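PDB 1YQF: putative p22 protein from Leishmania major, which is of unknown function but belongs to the MAM33 mitochondrial glycoprotein family and is a sequence homologue of human p32. Local coordinates for residues Tyr97-Gln100 / Gln104-Gln107. Residues are numbered along the deposited sequence; the frame is centred on the assembly and turned at random.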
loop_
_atom_site.group_PDB
_atom_site.type_symbol
_atom_site.label_atom_id
_atom_site.label_comp_id
_atom_site.label_asym_id
_atom_site.label_seq_id
_atom_site.Cartn_x
_atom_site.Cartn_y
_atom_site.Cartn_z
ATOM N N TYR A 97 3.878 -6.896 19.954
ATOM C CA TYR A 97 3.535 -8.306 19.831
ATOM C C TYR A 97 3.662 -9.000 21.183
ATOM O O TYR A 97 4.660 -8.846 21.879
ATOM C CB TYR A 97 4.428 -8.990 18.794
ATOM C CG TYR A 97 4.394 -8.329 17.434
ATOM C CD1 TYR A 97 5.234 -7.256 17.143
ATOM C CD2 TYR A 97 3.525 -8.770 16.440
ATOM C CE1 TYR A 97 5.207 -6.635 15.895
ATOM C CE2 TYR A 97 3.492 -8.154 15.189
ATOM C CZ TYR A 97 4.339 -7.088 14.926
ATOM O OH TYR A 97 4.329 -6.475 13.696
ATOM N N ILE A 98 2.637 -9.757 21.549
ATOM C CA ILE A 98 2.631 -10.529 22.786
ATOM C C ILE A 98 2.393 -11.977 22.387
ATOM O O ILE A 98 1.298 -12.333 21.968
ATOM C CB ILE A 98 1.520 -10.026 23.743
ATOM C CG1 ILE A 98 1.705 -8.532 24.029
ATOM C CG2 ILE A 98 1.531 -10.822 25.047
ATOM C CD1 ILE A 98 0.683 -7.941 24.981
ATOM N N THR A 99 3.428 -12.803 22.503
ATOM C CA THR A 99 3.360 -14.194 22.076
ATOM C C THR A 99 3.309 -15.138 23.277
ATOM O O THR A 99 4.171 -15.094 24.154
ATOM C CB THR A 99 4.573 -14.526 21.183
ATOM O OG1 THR A 99 4.470 -13.810 19.945
ATOM C CG2 THR A 99 4.572 -16.004 20.770
ATOM N N GLN A 100 2.294 -15.993 23.300
ATOM C CA GLN A 100 2.128 -16.987 24.353
ATOM C C GLN A 100 3.047 -18.179 24.109
ATOM O O GLN A 100 3.676 -18.286 23.056
ATOM C CB GLN A 100 0.674 -17.467 24.409
ATOM C CG GLN A 100 -0.367 -16.368 24.642
ATOM C CD GLN A 100 -0.282 -15.721 26.020
ATOM O OE1 GLN A 100 0.342 -16.257 26.931
ATOM N NE2 GLN A 100 -0.915 -14.566 26.168
ATOM N N GLN A 104 0.298 -18.477 19.984
ATOM C CA GLN A 104 -0.761 -17.491 19.764
ATOM C C GLN A 104 -0.255 -16.089 20.112
ATOM O O GLN A 104 0.349 -15.900 21.166
ATOM C CB GLN A 104 -2.004 -17.829 20.602
ATOM C CG GLN A 104 -3.333 -17.587 19.878
ATOM C CD GLN A 104 -4.558 -17.958 20.713
ATOM O OE1 GLN A 104 -5.691 -17.803 20.252
ATOM N NE2 GLN A 104 -4.335 -18.446 21.930
ATOM N N THR A 105 -0.508 -15.118 19.233
ATOM C CA THR A 105 0.113 -13.791 19.336
ATOM C C THR A 105 -0.870 -12.634 19.167
ATOM O O THR A 105 -1.592 -12.560 18.181
ATOM C CB THR A 105 1.223 -13.642 18.265
ATOM O OG1 THR A 105 2.305 -14.539 18.552
ATOM C CG2 THR A 105 1.854 -12.255 18.330
ATOM N N MET A 106 -0.854 -11.710 20.120
ATOM C CA MET A 106 -1.608 -10.469 20.011
ATOM C C MET A 106 -0.728 -9.412 19.368
ATOM O O MET A 106 0.444 -9.288 19.706
ATOM C CB MET A 106 -2.029 -9.966 21.389
ATOM C CG MET A 106 -2.884 -8.690 21.337
ATOM S SD MET A 106 -2.957 -7.824 22.901
ATOM C CE MET A 106 -4.092 -8.832 23.788
ATOM N N GLN A 107 -1.313 -8.634 18.466
ATOM C CA GLN A 107 -0.648 -7.483 17.877
ATOM C C GLN A 107 -1.452 -6.234 18.219
ATOM O O GLN A 107 -2.632 -6.150 17.893
ATOM C CB GLN A 107 -0.549 -7.640 16.356
ATOM C CG GLN A 107 0.207 -6.513 15.664
ATOM C CD GLN A 107 0.073 -6.546 14.151
ATOM O OE1 GLN A 107 0.255 -7.591 13.525
ATOM N NE2 GLN A 107 -0.237 -5.401 13.562
HETATM O O HOH W 1 2.613 -7.706 11.976
#
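Ile98 and Met106 form the hydrogen-bonded pair here. Ile98 N donates to Met106 O at 2.9 Å, and Met106 N returns a bond of similar length to Ile98 O. Gln100 N closes the turn end on Gln104 O at 2.9 Å, in an almost straight bond (179°). The carbonyls also receive CA-H...O contacts, one of them from Tyr97 CA to Met106 O.

On one face, Thr99 and Thr105 form a non-hydrogen-bonded pair. Their hydroxyls meet, with OG1 of Thr99 2.7 Å from OG1 of Thr105. In both threonines OG1 lies anti to the carbonyl carbon, and this brings the two hydroxyls together. Thr105 CG2 also reaches the edge of the Tyr97 ring, near its plane.

On the same face, Tyr97 and Gln107 run side by side. Gln107 CG lies 3.7 Å from Tyr97 CE2. Gln107 is extended, with CG anti to its backbone N (chi1 -177°), which carries the amide along the ring to its hydroxyl end. The ring and amide planes are 55° apart. A water bridges the two ends: it accepts from Tyr97 OH at 2.7 Å and donates to Gln107 OE1.

The segments are the turn-proximal ends of a beta hairpin, strands 92-99 and 105-113. These are inner strands of the antiparallel sheet, flanked by strands 74-81 and 116-125.

On the other face, Ile98 CD1 packs 4.2 Å from Met106 SD. Tyr165 of helix 156-168 touches both side chains, and Phe201 of the second subunit packs on Met106.

Over the threonine face, Ala128 of helix 128-132 touches both Thr99 and Thr105. Thr105 OG1 is also hydrogen-bonded to Gly103 O. Gln107 is positioned by Tyr125 OH at OE1 and by Asp109 OD1 at NE2.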